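Local coordinates for carboxylic ester hydrolase (Aspergillus niger, PDB 7K4O), which probably hydrolyses ester bonds of tannins as a serine esterase of the tannase family, here holding gallic acid (3,4,5-trihydroxybenzoic acid) in its pocket, at residues T146-A151 with Y391-T396; P211-S216 with Q395-D400. All blocks are in the same frame, centred on the assembly; numbering follows the deposited sequence.

Contact 1: T146-A151 with Y391-T396; sequences TLYMFA and YSTLQT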
ATOM      1  N   THR A 146      21.122   0.699  -4.695  1.00 20.54           N
ATOM      2  CA  THR A 146      20.006   0.089  -3.944  1.00 20.96           C
ATOM      3  C   THR A 146      18.857   1.070  -3.835  1.00 19.92           C
ATOM      4  O   THR A 146      17.689   0.687  -4.062  1.00 20.44           O
ATOM      5  CB  THR A 146      20.431  -0.378  -2.546  1.00 22.91           C
ATOM      6  OG1 THR A 146      21.544  -1.254  -2.675  1.00 22.54           O
ATOM      7  CG2 THR A 146      19.282  -1.025  -1.813  1.00 22.64           C
ATOM      8  N   LEU A 147      19.139   2.316  -3.439  1.00 19.65           N
ATOM      9  CA  LEU A 147      18.119   3.349  -3.298  1.00 19.34           C
ATOM     10  C   LEU A 147      17.340   3.509  -4.602  1.00 18.75           C
ATOM     11  O   LEU A 147      16.101   3.485  -4.551  1.00 19.39           O
ATOM     12  CB  LEU A 147      18.765   4.680  -2.892  1.00 18.96           C
ATOM     13  CG  LEU A 147      17.833   5.859  -2.867  1.00 20.75           C
ATOM     14  CD1 LEU A 147      16.819   5.724  -1.754  1.00 23.47           C
ATOM     15  CD2 LEU A 147      18.565   7.180  -2.680  1.00 21.41           C
ATOM     16  N   TYR A 148      18.050   3.682  -5.710  1.00 18.84           N
ATOM     17  CA  TYR A 148      17.372   3.947  -7.005  1.00 19.32           C
ATOM     18  C   TYR A 148      16.609   2.689  -7.471  1.00 20.59           C
ATOM     19  O   TYR A 148      15.478   2.856  -8.022  1.00 19.26           O
ATOM     20  CB  TYR A 148      18.360   4.437  -8.069  1.00 19.59           C
ATOM     21  CG  TYR A 148      18.518   5.936  -8.023  1.00 19.91           C
ATOM     22  CD1 TYR A 148      19.300   6.535  -7.035  1.00 20.23           C
ATOM     23  CD2 TYR A 148      17.946   6.768  -8.966  1.00 20.80           C
ATOM     24  CE1 TYR A 148      19.447   7.916  -6.987  1.00 22.07           C
ATOM     25  CE2 TYR A 148      18.062   8.156  -8.917  1.00 20.86           C
ATOM     26  CZ  TYR A 148      18.845   8.734  -7.922  1.00 22.18           C
ATOM     27  OH  TYR A 148      19.033  10.091  -7.871  1.00 22.95           O
ATOM     28  N   MET A 149      17.209   1.510  -7.356  1.00 19.68           N
ATOM     29  CA  MET A 149      16.509   0.270  -7.749  1.00 19.33           C
ATOM     30  C   MET A 149      15.219   0.088  -6.907  1.00 18.73           C
ATOM     31  O   MET A 149      14.148  -0.168  -7.485  1.00 18.58           O
ATOM     32  CB  MET A 149      17.442  -0.909  -7.550  1.00 19.64           C
ATOM     33  CG  MET A 149      18.481  -1.035  -8.648  1.00 20.97           C
ATOM     34  SD  MET A 149      17.737  -1.454 -10.274  1.00 20.94           S
ATOM     35  CE  MET A 149      17.606  -3.230 -10.052  1.00 21.33           C
ATOM     36  N   PHE A 150      15.267   0.283  -5.595  1.00 18.88           N
ATOM     37  CA  PHE A 150      14.070   0.180  -4.740  1.00 20.26           C
ATOM     38  C   PHE A 150      13.068   1.269  -5.093  1.00 21.00           C
ATOM     39  O   PHE A 150      11.853   1.011  -5.186  1.00 19.37           O
ATOM     40  CB  PHE A 150      14.482   0.269  -3.269  1.00 20.10           C
ATOM     41  CG  PHE A 150      13.401   0.041  -2.247  1.00 19.86           C
ATOM     42  CD1 PHE A 150      12.625  -1.109  -2.255  1.00 21.81           C
ATOM     43  CD2 PHE A 150      13.178   0.958  -1.241  1.00 22.61           C
ATOM     44  CE1 PHE A 150      11.670  -1.329  -1.279  1.00 22.02           C
ATOM     45  CE2 PHE A 150      12.182   0.760  -0.284  1.00 24.86           C
ATOM     46  CZ  PHE A 150      11.477  -0.400  -0.274  1.00 22.79           C
ATOM     47  N   ALA A 151      13.538   2.506  -5.284  1.00 19.04           N
ATOM     48  CA  ALA A 151      12.688   3.677  -5.542  1.00 19.51           C
ATOM     49  C   ALA A 151      11.833   3.447  -6.786  1.00 20.26           C
ATOM     50  O   ALA A 151      10.632   3.696  -6.680  1.00 19.81           O
ATOM     51  CB  ALA A 151      13.500   4.942  -5.672  1.00 21.33           C
ATOM     52  N   TYR A 391      12.733  13.426  -2.498  1.00 21.43           N
ATOM     53  CA  TYR A 391      11.710  13.882  -3.486  1.00 21.24           C
ATOM     54  C   TYR A 391      11.796  13.045  -4.762  1.00 22.00           C
ATOM     55  O   TYR A 391      10.756  12.611  -5.286  1.00 21.06           O
ATOM     56  CB  TYR A 391      11.941  15.352  -3.881  1.00 20.37           C
ATOM     57  CG  TYR A 391      10.685  16.131  -4.178  1.00 24.31           C
ATOM     58  CD1 TYR A 391      10.054  16.055  -5.407  1.00 33.41           C
ATOM     59  CD2 TYR A 391      10.167  16.983  -3.234  1.00 27.84           C
ATOM     60  CE1 TYR A 391       8.887  16.777  -5.642  1.00 36.26           C
ATOM     61  CE2 TYR A 391       9.033  17.732  -3.470  1.00 31.57           C
ATOM     62  CZ  TYR A 391       8.352  17.556  -4.644  1.00 35.19           C
ATOM     63  OH  TYR A 391       7.216  18.321  -4.780  1.00 42.83           O
ATOM     64  N   SER A 392      13.007  12.883  -5.292  1.00 19.94           N
ATOM     65  CA  SER A 392      13.290  12.283  -6.623  1.00 18.85           C
ATOM     66  C   SER A 392      13.327  10.750  -6.591  1.00 21.14           C
ATOM     67  O   SER A 392      13.455  10.141  -7.686  1.00 20.97           O
ATOM     68  CB  SER A 392      14.573  12.817  -7.203  1.00 20.41           C
ATOM     69  OG  SER A 392      14.472  14.188  -7.501  1.00 20.14           O
ATOM     70  N   THR A 393      13.294  10.106  -5.426  1.00 19.54           N
ATOM     71  CA  THR A 393      13.505   8.638  -5.319  1.00 19.96           C
ATOM     72  C   THR A 393      12.325   8.032  -4.559  1.00 20.78           C
ATOM     73  O   THR A 393      11.430   7.450  -5.171  1.00 21.89           O
ATOM     74  CB  THR A 393      14.880   8.267  -4.700  1.00 19.52           C
ATOM     75  OG1 THR A 393      15.006   8.999  -3.466  1.00 19.59           O
ATOM     76  CG2 THR A 393      16.038   8.603  -5.614  1.00 21.05           C
ATOM     77  N   LEU A 394      12.270   8.158  -3.233  1.00 19.42           N
ATOM     78  CA  LEU A 394      11.291   7.393  -2.423  1.00 19.48           C
ATOM     79  C   LEU A 394       9.995   8.173  -2.202  1.00 21.51           C
ATOM     80  O   LEU A 394       9.006   7.514  -1.881  1.00 20.20           O
ATOM     81  CB  LEU A 394      11.947   7.047  -1.084  1.00 19.48           C
ATOM     82  CG  LEU A 394      13.117   6.077  -1.176  1.00 20.69           C
ATOM     83  CD1 LEU A 394      13.713   5.894   0.204  1.00 24.24           C
ATOM     84  CD2 LEU A 394      12.655   4.768  -1.714  1.00 23.89           C
ATOM     85  N   GLN A 395       9.982   9.512  -2.285  1.00 20.45           N
ATOM     86  CA  GLN A 395       8.826  10.307  -1.853  1.00 21.54           C
ATOM     87  C   GLN A 395       7.561   9.825  -2.568  1.00 21.06           C
ATOM     88  O   GLN A 395       6.533   9.676  -1.919  1.00 19.31           O
ATOM     89  CB  GLN A 395       9.036  11.815  -2.019  1.00 20.54           C
ATOM     90  CG  GLN A 395       7.984  12.620  -1.257  1.00 20.84           C
ATOM     91  CD  GLN A 395       8.117  12.581   0.238  1.00 20.90           C
ATOM     92  OE1 GLN A 395       9.048  11.988   0.787  1.00 21.71           O
ATOM     93  NE2 GLN A 395       7.158  13.216   0.919  1.00 22.44           N
ATOM     94  N   THR A 396       7.642   9.647  -3.879  1.00 19.85           N
ATOM     95  CA  THR A 396       6.559   9.050  -4.702  1.00 19.58           C
ATOM     96  C   THR A 396       5.258   9.850  -4.588  1.00 20.69           C
ATOM     97  O   THR A 396       4.193   9.217  -4.494  1.00 21.62           O
ATOM     98  CB  THR A 396       6.377   7.563  -4.376  1.00 19.76           C
ATOM     99  OG1 THR A 396       7.638   6.945  -4.178  1.00 20.20           O
ATOM    100  CG2 THR A 396       5.638   6.862  -5.493  1.00 20.32           C
TER
HETATM  101  O   HOH W   1       9.140   6.782  -6.513  1.00 20.73           O
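Ala151 and Thr393 bring the two backbones to 5.0 Å between their CA atoms, where helix 144-169 widens into a pi-type turn at 149-151 and meets the irregular chain that follows helix 376-390. The approach is close enough for Ala151 CB to lie 3.3 Å from the carbonyl O of Thr393. Thr393 sends its methyl over one face of the Tyr148 ring, a CH-pi contact with CG2 3.8 Å from the ring centroid and 17° off the normal, shifted toward the rim. Its OG1 sits between the backbone N and the carbonyl carbon (chi1 52°), near the Leu147 methyls, which directs CG2 to the tyrosine face. Leu394 uses both branches: its CD1 meets Leu147 CD1 at 3.7 Å, while its CD2 comes obliquely to the Phe150 ring, 3.9 Å from Phe150 CD2, and also touches Ala151. The join belongs to the alpha/beta-hydrolase framework of the tannase family, linking helix 144-169 to a loop more than 200 residues later. Phe150 also packs on Trp215 and makes a cation-pi contact with Arg190. Beside Ala151 the link is polar: one water lies 2.7 Å from Thr393 O and donates to Thr396 OG1 at 2.8 Å; a longer approach to Ala151 O is weak. Thr396 OG1 donates to Leu394 O at 2.7 Å from above the carbonyl plane, and Arg190 bonds both Ala151 O and Thr396 OG1.

Contact 2: P211-S216 with Q395-D400; sequences PAFRWS and QTTWPD. With GDE (3,4,5-trihydroxybenzoic acid), chain J.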
ATOM      1  N   PRO A 211      -0.949   2.923  -0.376  1.00 22.76           N
ATOM      2  CA  PRO A 211       0.453   3.042  -0.734  1.00 21.30           C
ATOM      3  C   PRO A 211       1.299   3.732   0.346  1.00 20.42           C
ATOM      4  O   PRO A 211       0.866   4.787   0.868  1.00 21.16           O
ATOM      5  CB  PRO A 211       0.404   3.834  -2.038  1.00 21.26           C
ATOM      6  CG  PRO A 211      -0.865   4.646  -1.959  1.00 23.40           C
ATOM      7  CD  PRO A 211      -1.822   3.743  -1.227  1.00 22.75           C
ATOM      8  N   ALA A 212       2.502   3.205   0.544  1.00 21.42           N
ATOM      9  CA  ALA A 212       3.518   3.824   1.424  1.00 21.44           C
ATOM     10  C   ALA A 212       4.255   4.967   0.714  1.00 21.21           C
ATOM     11  O   ALA A 212       5.505   5.032   0.803  1.00 22.39           O
ATOM     12  CB  ALA A 212       4.425   2.781   1.933  1.00 23.36           C
ATOM     13  N   PHE A 213       3.508   5.833   0.027  1.00 20.58           N
ATOM     14  CA  PHE A 213       4.105   7.032  -0.606  1.00 21.16           C
ATOM     15  C   PHE A 213       4.147   8.180   0.434  1.00 20.52           C
ATOM     16  O   PHE A 213       3.894   7.980   1.638  1.00 21.07           O
ATOM     17  CB  PHE A 213       3.410   7.339  -1.918  1.00 21.85           C
ATOM     18  CG  PHE A 213       1.938   7.644  -1.873  1.00 20.42           C
ATOM     19  CD1 PHE A 213       1.265   7.901  -0.703  1.00 20.71           C
ATOM     20  CD2 PHE A 213       1.236   7.692  -3.083  1.00 23.36           C
ATOM     21  CE1 PHE A 213      -0.080   8.254  -0.740  1.00 23.75           C
ATOM     22  CE2 PHE A 213      -0.115   7.993  -3.108  1.00 23.34           C
ATOM     23  CZ  PHE A 213      -0.744   8.342  -1.947  1.00 21.97           C
ATOM     24  N   ARG A 214       4.512   9.360  -0.033  1.00 20.13           N
ATOM     25  CA  ARG A 214       4.777  10.536   0.829  1.00 19.87           C
ATOM     26  C   ARG A 214       5.798  10.114   1.884  1.00 20.52           C
ATOM     27  O   ARG A 214       5.632  10.428   3.076  1.00 20.36           O
ATOM     28  CB  ARG A 214       3.474  11.094   1.408  1.00 21.30           C
ATOM     29  CG  ARG A 214       3.574  12.556   1.795  1.00 21.69           C
ATOM     30  CD  ARG A 214       2.243  13.146   2.207  1.00 22.80           C
ATOM     31  NE  ARG A 214       1.331  13.196   1.045  1.00 22.43           N
ATOM     32  CZ  ARG A 214       0.260  12.423   0.837  1.00 22.83           C
ATOM     33  NH1 ARG A 214      -0.115  11.520   1.714  1.00 24.17           N
ATOM     34  NH2 ARG A 214      -0.365  12.542  -0.309  1.00 23.51           N
ATOM     35  N   TRP A 215       6.889   9.497   1.440  1.00 20.58           N
ATOM     36  CA  TRP A 215       7.858   8.745   2.245  1.00 21.15           C
ATOM     37  C   TRP A 215       8.264   9.479   3.545  1.00 19.92           C
ATOM     38  O   TRP A 215       8.153   8.859   4.616  1.00 22.36           O
ATOM     39  CB  TRP A 215       9.092   8.424   1.404  1.00 20.51           C
ATOM     40  CG  TRP A 215      10.006   7.481   2.123  1.00 20.59           C
ATOM     41  CD1 TRP A 215      11.074   7.767   2.923  1.00 20.17           C
ATOM     42  CD2 TRP A 215       9.980   6.053   1.997  1.00 21.37           C
ATOM     43  NE1 TRP A 215      11.631   6.611   3.373  1.00 20.80           N
ATOM     44  CE2 TRP A 215      11.006   5.532   2.821  1.00 20.02           C
ATOM     45  CE3 TRP A 215       9.147   5.148   1.311  1.00 22.43           C
ATOM     46  CZ2 TRP A 215      11.194   4.163   2.985  1.00 20.99           C
ATOM     47  CZ3 TRP A 215       9.354   3.802   1.455  1.00 20.95           C
ATOM     48  CH2 TRP A 215      10.362   3.311   2.280  1.00 22.31           C
ATOM     49  N   SER A 216       8.733  10.722   3.443  1.00 21.34           N
ATOM     50  CA  SER A 216       9.331  11.381   4.630  1.00 23.31           C
ATOM     51  C   SER A 216       8.247  11.575   5.697  1.00 24.81           C
ATOM     52  O   SER A 216       8.619  11.655   6.888  1.00 23.96           O
ATOM     53  CB  SER A 216      10.042  12.689   4.228  1.00 21.57           C
ATOM     54  OG  SER A 216       9.122  13.673   3.785  1.00 22.99           O
ATOM     55  N   GLN A 395       9.982   9.512  -2.285  1.00 20.45           N
ATOM     56  CA  GLN A 395       8.826  10.307  -1.853  1.00 21.54           C
ATOM     57  C   GLN A 395       7.561   9.825  -2.568  1.00 21.06           C
ATOM     58  O   GLN A 395       6.533   9.676  -1.919  1.00 19.31           O
ATOM     59  CB  GLN A 395       9.036  11.815  -2.019  1.00 20.54           C
ATOM     60  CG  GLN A 395       7.984  12.620  -1.257  1.00 20.84           C
ATOM     61  CD  GLN A 395       8.117  12.581   0.238  1.00 20.90           C
ATOM     62  OE1 GLN A 395       9.048  11.988   0.787  1.00 21.71           O
ATOM     63  NE2 GLN A 395       7.158  13.216   0.919  1.00 22.44           N
ATOM     64  N   THR A 396       7.642   9.647  -3.879  1.00 19.85           N
ATOM     65  CA  THR A 396       6.559   9.050  -4.702  1.00 19.58           C
ATOM     66  C   THR A 396       5.258   9.850  -4.588  1.00 20.69           C
ATOM     67  O   THR A 396       4.193   9.217  -4.494  1.00 21.62           O
ATOM     68  CB  THR A 396       6.377   7.563  -4.376  1.00 19.76           C
ATOM     69  OG1 THR A 396       7.638   6.945  -4.178  1.00 20.20           O
ATOM     70  CG2 THR A 396       5.638   6.862  -5.493  1.00 20.32           C
ATOM     71  N   THR A 397       5.326  11.187  -4.635  1.00 21.05           N
ATOM     72  CA  THR A 397       4.112  11.994  -4.626  1.00 20.35           C
ATOM     73  C   THR A 397       4.085  12.978  -5.769  1.00 21.37           C
ATOM     74  O   THR A 397       3.342  13.945  -5.674  1.00 22.92           O
ATOM     75  CB  THR A 397       3.886  12.732  -3.309  1.00 22.85           C
ATOM     76  OG1 THR A 397       5.119  13.430  -3.015  1.00 23.99           O
ATOM     77  CG2 THR A 397       3.479  11.725  -2.273  1.00 24.36           C
ATOM     78  N   TRP A 398       4.750  12.694  -6.866  1.00 20.74           N
ATOM     79  CA  TRP A 398       4.681  13.586  -8.035  1.00 19.48           C
ATOM     80  C   TRP A 398       3.257  13.661  -8.586  1.00 20.51           C
ATOM     81  O   TRP A 398       2.690  12.623  -8.919  1.00 20.79           O
ATOM     82  CB  TRP A 398       5.633  13.052  -9.062  1.00 20.98           C
ATOM     83  CG  TRP A 398       5.766  13.928 -10.239  1.00 21.39           C
ATOM     84  CD1 TRP A 398       5.157  13.744 -11.438  1.00 27.30           C
ATOM     85  CD2 TRP A 398       6.684  14.995 -10.395  1.00 25.47           C
ATOM     86  NE1 TRP A 398       5.591  14.686 -12.308  1.00 27.97           N
ATOM     87  CE2 TRP A 398       6.476  15.495 -11.691  1.00 23.74           C
ATOM     88  CE3 TRP A 398       7.560  15.594  -9.509  1.00 29.50           C
ATOM     89  CZ2 TRP A 398       7.250  16.524 -12.192  1.00 34.63           C
ATOM     90  CZ3 TRP A 398       8.278  16.672  -9.993  1.00 33.96           C
ATOM     91  CH2 TRP A 398       8.110  17.108 -11.290  1.00 26.95           C
ATOM     92  N   PRO A 399       2.614  14.837  -8.577  1.00 20.59           N
ATOM     93  CA  PRO A 399       1.181  14.936  -8.888  1.00 21.67           C
ATOM     94  C   PRO A 399       0.835  15.179 -10.351  1.00 23.27           C
ATOM     95  O   PRO A 399      -0.327  15.175 -10.650  1.00 23.60           O
ATOM     96  CB  PRO A 399       0.750  16.129  -7.993  1.00 21.08           C
ATOM     97  CG  PRO A 399       1.943  17.040  -8.083  1.00 21.84           C
ATOM     98  CD  PRO A 399       3.127  16.094  -8.000  1.00 21.85           C
ATOM     99  N   ASP A 400       1.818  15.441 -11.211  1.00 19.45           N
ATOM    100  CA  ASP A 400       1.589  15.697 -12.642  1.00 20.31           C
ATOM    101  C   ASP A 400       1.683  14.340 -13.360  1.00 21.31           C
ATOM    102  O   ASP A 400       2.801  13.846 -13.573  1.00 21.76           O
ATOM    103  CB  ASP A 400       2.593  16.674 -13.213  1.00 19.81           C
ATOM    104  CG  ASP A 400       2.406  16.875 -14.704  1.00 24.72           C
ATOM    105  OD1 ASP A 400       1.346  16.385 -15.202  1.00 23.67           O
ATOM    106  OD2 ASP A 400       3.306  17.451 -15.327  1.00 26.13           O
TER
HETATM  107  OAA GDE J 603       4.537  -2.495   3.065  0.99 26.88           O
HETATM  108  OAB GDE J 603       3.390  -2.917   4.910  0.99 31.84           O
HETATM  109  OAC GDE J 603       7.112   1.781   4.308  0.96 23.14           O
HETATM  110  OAD GDE J 603       3.405   1.596   7.317  0.99 23.99           O
HETATM  111  OAE GDE J 603       5.564   2.870   6.389  0.90 22.20           O
HETATM  112  CAF GDE J 603       5.625  -0.182   4.253  0.99 25.42           C
HETATM  113  CAG GDE J 603       3.731  -0.280   5.789  0.95 24.79           C
HETATM  114  CAH GDE J 603       4.131  -2.168   4.221  1.00 30.77           C
HETATM  115  CAI GDE J 603       5.991   1.063   4.786  1.00 24.04           C
HETATM  116  CAJ GDE J 603       4.121   0.961   6.355  0.99 25.67           C
HETATM  117  CAK GDE J 603       4.539  -0.837   4.811  0.95 25.39           C
HETATM  118  CAL GDE J 603       5.208   1.614   5.837  0.94 24.98           C
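Gln395 reaches along the start of helix 215-221 with its side chain, while its carbonyl O takes weak bonds from the N-cap residue Arg214 and from Trp215, the first helical residue, through their backbone N atoms. Its CB leaves the loop beside Trp215, whose own CB packs 3.8 Å from Gln395 CA. CG stands anti to the backbone N (chi1 -166°), and a bend at chi2 turns the amide onto the first turn of the helix. There Gln395 CD lies 3.5 Å from Trp215 N. At the tip OE1 accepts a nearly straight bond from Ser216 N, 3.0 Å with an N-H...O angle of 165°, the donor tilted 26° from the carbonyl plane. The other branch, NE2, lies 3.5 Å from Ser216 OG, with Arg214 CG alongside. With Arg214 at the N-cap, Ser216 N belongs to the first turn, and the Gln395 amide accepts its N-H from outside the helix. Upstream, Ala212 centres an inverse gamma turn and its CB lies 3.7 Å from gallic acid CAI, so this loop passes from the ligand pocket of the alpha/beta-hydrolase fold to the helix. Phe213 brings CB to 3.3 Å from Thr396 O, and Pro211 CG covers one face of its ring. Thr397 CG2 presses on the Arg214 backbone and CB, whereas the guanidinium extends past it to a salt bridge with the terminal carboxylate of Tyr554. Ser216 OG is bonded to Met383 O.

How the contacts relate
The chain from Tyr391 to Asp400 serves both contacts, which share Gln395 and Thr396 and have centres about 10 Å apart. Before the shared pair it packs on helix 144-169 in contact 1; from that pair onward it meets residues 211-216, the loop and first turn leading into helix 215-221, in contact 2. Trp215 bridges them directly, with its CB 3.4 Å from Leu394 O and its CH2 4.0 Å from Phe150 CE2. Gallic acid lies on the contact 2 side, where the Ala212 backbone is hydrogen-bonded to Ser186, the probable nucleophile. Trp215 CH2 lies 4.1 Å from gallic acid OAC, while the Phe150 side chain packed on that indole stays about 7 Å from the ligand, in a second shell.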